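Side-chain contacts in beta-lactamase OXA-2 (Salmonella typhimurium, PDB 1K38), which hydrolyses beta-lactam antibiotics such as oxacillin, opening the lactam ring to give substituted beta-amino acids, and so confers antibiotic resistance: residues T100-V103 and Y104-A108; K109-G112 and D113-R117. All blocks are in the same frame, centred on the assembly; numbering follows the deposited sequence.

Contact 1 of 2, residues T100-V103 and Y104-A108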
loop_
_atom_site.group_PDB
_atom_site.type_symbol
_atom_site.label_atom_id
_atom_site.label_comp_id
_atom_site.label_asym_id
_atom_site.label_seq_id
_atom_site.Cartn_x
_atom_site.Cartn_y
_atom_site.Cartn_z
ATOM N N THR A 100 -17.858 -4.080 -5.344
ATOM C CA THR A 100 -19.208 -3.747 -4.908
ATOM C C THR A 100 -19.768 -2.649 -5.795
ATOM O O THR A 100 -19.639 -1.457 -5.514
ATOM C CB THR A 100 -19.207 -3.299 -3.441
ATOM O OG1 THR A 100 -18.519 -4.278 -2.652
ATOM C CG2 THR A 100 -20.632 -3.165 -2.930
ATOM N N VAL A 101 -20.405 -3.076 -6.878
ATOM C CA VAL A 101 -20.966 -2.161 -7.853
ATOM C C VAL A 101 -21.955 -1.125 -7.322
ATOM O O VAL A 101 -21.904 0.035 -7.740
ATOM C CB VAL A 101 -21.640 -2.943 -9.004
ATOM C CG1 VAL A 101 -22.135 -1.979 -10.075
ATOM C CG2 VAL A 101 -20.653 -3.949 -9.597
ATOM N N TRP A 102 -22.842 -1.510 -6.405
ATOM C CA TRP A 102 -23.820 -0.539 -5.922
ATOM C C TRP A 102 -23.216 0.714 -5.306
ATOM O O TRP A 102 -23.821 1.782 -5.363
ATOM C CB TRP A 102 -24.839 -1.173 -4.957
ATOM C CG TRP A 102 -24.325 -1.692 -3.641
ATOM C CD1 TRP A 102 -24.036 -2.989 -3.329
ATOM C CD2 TRP A 102 -24.137 -0.939 -2.434
ATOM N NE1 TRP A 102 -23.690 -3.094 -2.001
ATOM C CE2 TRP A 102 -23.744 -1.851 -1.429
ATOM C CE3 TRP A 102 -24.267 0.418 -2.103
ATOM C CZ2 TRP A 102 -23.481 -1.450 -0.112
ATOM C CZ3 TRP A 102 -24.004 0.815 -0.789
ATOM C CH2 TRP A 102 -23.617 -0.118 0.186
ATOM N N VAL A 103 -22.023 0.600 -4.732
ATOM C CA VAL A 103 -21.374 1.766 -4.143
ATOM C C VAL A 103 -21.010 2.746 -5.252
ATOM O O VAL A 103 -21.250 3.951 -5.142
ATOM C CB VAL A 103 -20.086 1.370 -3.379
ATOM C CG1 VAL A 103 -19.303 2.618 -2.984
ATOM C CG2 VAL A 103 -20.446 0.570 -2.142
ATOM N N TYR A 104 -20.439 2.226 -6.334
ATOM C CA TYR A 104 -20.049 3.081 -7.439
ATOM C C TYR A 104 -21.236 3.592 -8.246
ATOM O O TYR A 104 -21.117 4.578 -8.969
ATOM C CB TYR A 104 -19.014 2.366 -8.316
ATOM C CG TYR A 104 -17.664 2.305 -7.632
ATOM C CD1 TYR A 104 -17.449 1.461 -6.542
ATOM C CD2 TYR A 104 -16.628 3.161 -8.015
ATOM C CE1 TYR A 104 -16.238 1.468 -5.847
ATOM C CE2 TYR A 104 -15.409 3.178 -7.325
ATOM C CZ TYR A 104 -15.223 2.330 -6.241
ATOM O OH TYR A 104 -14.034 2.346 -5.545
ATOM N N GLU A 105 -22.381 2.932 -8.113
ATOM C CA GLU A 105 -23.579 3.391 -8.806
ATOM C C GLU A 105 -23.979 4.688 -8.110
ATOM O O GLU A 105 -24.451 5.632 -8.742
ATOM C CB GLU A 105 -24.703 2.360 -8.690
ATOM C CG GLU A 105 -24.510 1.140 -9.581
ATOM C CD GLU A 105 -25.606 0.108 -9.396
ATOM O OE1 GLU A 105 -26.795 0.488 -9.459
ATOM O OE2 GLU A 105 -25.280 -1.081 -9.192
ATOM N N LEU A 106 -23.770 4.727 -6.797
ATOM C CA LEU A 106 -24.078 5.915 -6.012
ATOM C C LEU A 106 -23.194 7.064 -6.482
ATOM O O LEU A 106 -23.667 8.187 -6.668
ATOM C CB LEU A 106 -23.838 5.648 -4.521
ATOM C CG LEU A 106 -24.968 4.991 -3.720
ATOM C CD1 LEU A 106 -26.068 6.009 -3.474
ATOM C CD2 LEU A 106 -25.514 3.778 -4.456
ATOM N N PHE A 107 -21.908 6.781 -6.680
ATOM C CA PHE A 107 -20.975 7.805 -7.137
ATOM C C PHE A 107 -21.381 8.303 -8.519
ATOM O O PHE A 107 -21.383 9.504 -8.781
ATOM C CB PHE A 107 -19.543 7.262 -7.232
ATOM C CG PHE A 107 -18.970 6.778 -5.928
ATOM C CD1 PHE A 107 -19.468 7.223 -4.708
ATOM C CD2 PHE A 107 -17.888 5.902 -5.930
ATOM C CE1 PHE A 107 -18.897 6.803 -3.507
ATOM C CE2 PHE A 107 -17.308 5.476 -4.737
ATOM C CZ PHE A 107 -17.813 5.926 -3.522
ATOM N N ALA A 108 -21.707 7.367 -9.405
ATOM C CA ALA A 108 -22.099 7.707 -10.767
ATOM C C ALA A 108 -23.297 8.653 -10.789
ATOM O O ALA A 108 -23.326 9.610 -11.562
ATOM C CB ALA A 108 -22.413 6.435 -11.551
#

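Contact 2 of 2, residues K109-G112 and D113-R117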
loop_
_atom_site.group_PDB
_atom_site.type_symbol
_atom_site.label_atom_id
_atom_site.label_comp_id
_atom_site.label_asym_id
_atom_site.label_seq_id
_atom_site.Cartn_x
_atom_site.Cartn_y
_atom_site.Cartn_z
ATOM N N LYS A 109 -24.276 8.380 -9.935
ATOM C CA LYS A 109 -25.473 9.211 -9.860
ATOM C C LYS A 109 -25.114 10.629 -9.427
ATOM O O LYS A 109 -25.595 11.604 -10.006
ATOM C CB LYS A 109 -26.475 8.600 -8.879
ATOM C CG LYS A 109 -27.788 9.357 -8.774
ATOM C CD LYS A 109 -28.727 8.690 -7.783
ATOM C CE LYS A 109 -30.036 9.458 -7.661
ATOM N NZ LYS A 109 -30.758 9.534 -8.964
ATOM N N GLU A 110 -24.255 10.745 -8.418
ATOM C CA GLU A 110 -23.846 12.056 -7.926
ATOM C C GLU A 110 -22.957 12.803 -8.916
ATOM O O GLU A 110 -23.053 14.022 -9.053
ATOM C CB GLU A 110 -23.127 11.921 -6.581
ATOM C CG GLU A 110 -22.506 13.217 -6.085
ATOM C CD GLU A 110 -22.152 13.170 -4.611
ATOM O OE1 GLU A 110 -21.472 14.102 -4.134
ATOM O OE2 GLU A 110 -22.564 12.207 -3.928
ATOM N N ILE A 111 -22.090 12.072 -9.608
ATOM C CA ILE A 111 -21.196 12.683 -10.580
ATOM C C ILE A 111 -21.973 13.200 -11.790
ATOM O O ILE A 111 -21.743 14.317 -12.254
ATOM C CB ILE A 111 -20.119 11.674 -11.040
ATOM C CG1 ILE A 111 -19.212 11.328 -9.853
ATOM C CG2 ILE A 111 -19.304 12.253 -12.187
ATOM C CD1 ILE A 111 -18.179 10.260 -10.147
ATOM N N GLY A 112 -22.898 12.388 -12.290
ATOM C CA GLY A 112 -23.689 12.794 -13.438
ATOM C C GLY A 112 -23.023 12.455 -14.757
ATOM O O GLY A 112 -21.802 12.321 -14.829
ATOM N N ASP A 113 -23.828 12.331 -15.807
ATOM C CA ASP A 113 -23.319 11.992 -17.131
ATOM C C ASP A 113 -22.385 13.035 -17.733
ATOM O O ASP A 113 -21.334 12.694 -18.273
ATOM C CB ASP A 113 -24.484 11.731 -18.091
ATOM C CG ASP A 113 -24.026 11.550 -19.528
ATOM O OD1 ASP A 113 -23.774 12.567 -20.207
ATOM O OD2 ASP A 113 -23.906 10.388 -19.975
ATOM N N ASP A 114 -22.766 14.304 -17.647
ATOM C CA ASP A 114 -21.942 15.370 -18.203
ATOM C C ASP A 114 -20.534 15.379 -17.621
ATOM O O ASP A 114 -19.551 15.445 -18.359
ATOM C CB ASP A 114 -22.598 16.732 -17.965
ATOM C CG ASP A 114 -23.886 16.901 -18.747
ATOM O OD1 ASP A 114 -23.871 16.660 -19.973
ATOM O OD2 ASP A 114 -24.909 17.283 -18.139
ATOM N N LYS A 115 -20.438 15.311 -16.298
ATOM C CA LYS A 115 -19.141 15.324 -15.640
ATOM C C LYS A 115 -18.369 14.041 -15.935
ATOM O O LYS A 115 -17.150 14.070 -16.105
ATOM C CB LYS A 115 -19.317 15.507 -14.129
ATOM C CG LYS A 115 -18.054 15.959 -13.419
ATOM C CD LYS A 115 -18.324 16.355 -11.973
ATOM C CE LYS A 115 -17.070 16.934 -11.330
ATOM N NZ LYS A 115 -17.283 17.361 -9.918
ATOM N N ALA A 116 -19.080 12.919 -16.006
ATOM C CA ALA A 116 -18.442 11.638 -16.293
ATOM C C ALA A 116 -17.768 11.694 -17.660
ATOM O O ALA A 116 -16.675 11.163 -17.843
ATOM C CB ALA A 116 -19.470 10.521 -16.260
ATOM N N ARG A 117 -18.428 12.337 -18.621
ATOM C CA ARG A 117 -17.872 12.467 -19.960
ATOM C C ARG A 117 -16.608 13.316 -19.921
ATOM O O ARG A 117 -15.612 12.982 -20.560
ATOM C CB ARG A 117 -18.893 13.104 -20.908
ATOM C CG ARG A 117 -20.085 12.218 -21.212
ATOM C CD ARG A 117 -21.114 12.922 -22.087
ATOM N NE ARG A 117 -22.261 12.061 -22.366
ATOM C CZ ARG A 117 -22.239 11.017 -23.192
ATOM N NH1 ARG A 117 -21.124 10.700 -23.834
ATOM N NH2 ARG A 117 -23.333 10.287 -23.370
HETATM O O HOH W 1 -22.707 15.705 -14.487
#

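Contact 1 of 2, residues T100-V103 and Y104-A108
Glu105 N donates to Val101 O at 3.0 Å, nearly along the C=O axis although the N-H is bent to 136°. Two residues on, Phe107 N reaches Val103 O at 3.3 Å, lying in the carbonyl plane. These are i to i+4 bonds of the first turns of a helix. The same Val103 O lies 3.7 Å above the centre of the Phe107 ring, so it meets both the backbone and the ring face of one residue. Val103 CG1 stands anti to its own N (chi1 170°) and touches Phe107 CZ at 3.7 Å; the two side chains run side by side. The Phe107 ring turns its edge to Tyr104, with CE2 over the centre of the tyrosine ring. Thr100 O sits in plane at the rim of that ring, 3.8 Å from Tyr104 CD1. The Tyr104 hydroxyl is hydrogen-bonded to Thr58. On the partly exposed side, Glu105 OE2 comes within 3.4 Å of Val101 CG1. Thr100 CG2 and Val103 CG2 pack against one face of the Trp102 indole. These are the first eight residues of helix 101-111, with Thr100 before them, beside the active site of a class D beta-lactamase. The Val101 side chain is about 4 Å from that of Ser51, the predicted acyl-ester nucleophile.

Contact 2 of 2, residues K109-G112 and D113-R117
Ile111 meets Lys115 through its CG2 methyl, which lies 3.8 Å from Lys115 CB. The methyl is anti to the backbone N of Ile111, and the two side chains cross at about a right angle. It also reaches Ala116, more loosely, with 4.4 Å from Ile111 CG2 to Ala116 CB. Ile111 O has no direct bond to the next helix here. A water bridges it instead, donating to Ile111 O at 2.8 Å and accepting from Lys115 N at 2.9 Å. Gly112 is the first residue to leave the helix and stands at the N-cap position of the next. Its backbone angles (phi 87°, psi 156°) bring the CB position against the preceding carbonyl O, which a glycine tolerates. Its own O accepts the first i to i+4 bond of the new helix, from Ala116 N at 3.0 Å, with an N-H...O angle of 151°. One residue on, Asp113 OD1 takes Arg117 NE at 2.7 Å in a salt bridge on the syn side of the carboxylate. Arg117 has a second partner: its NH2 is hydrogen-bonded to Ser131 OG. Ile111 packs on His57, Phe60 and Ala64 of helix 56-64, and Lys115 also touches Ala64. Ala116 leans on Tyr137 of a loop. The junction thus joins helix 101-111 to helix 113-122 alongside helix 56-64.

Overall arrangement
Contacts 1 and 2 follow each other along the chain, and their centres are 12 Å apart. Contact 1 covers most of helix 101-111, from its first turn. Contact 2 covers its end and the start of helix 113-122. Both lie on the same side of the chain's centre, in the helical part of the transpeptidase-like domain, and both pack against helix 56-64. That helix lies a few residues after Ser51. Contact 1 is largely buried and near Ser51, the predicted acyl-ester serine. Contact 2 is partly exposed and away from the annotated sites. Helix 101-111 therefore runs from the edge of the active site outward to a turn between helices.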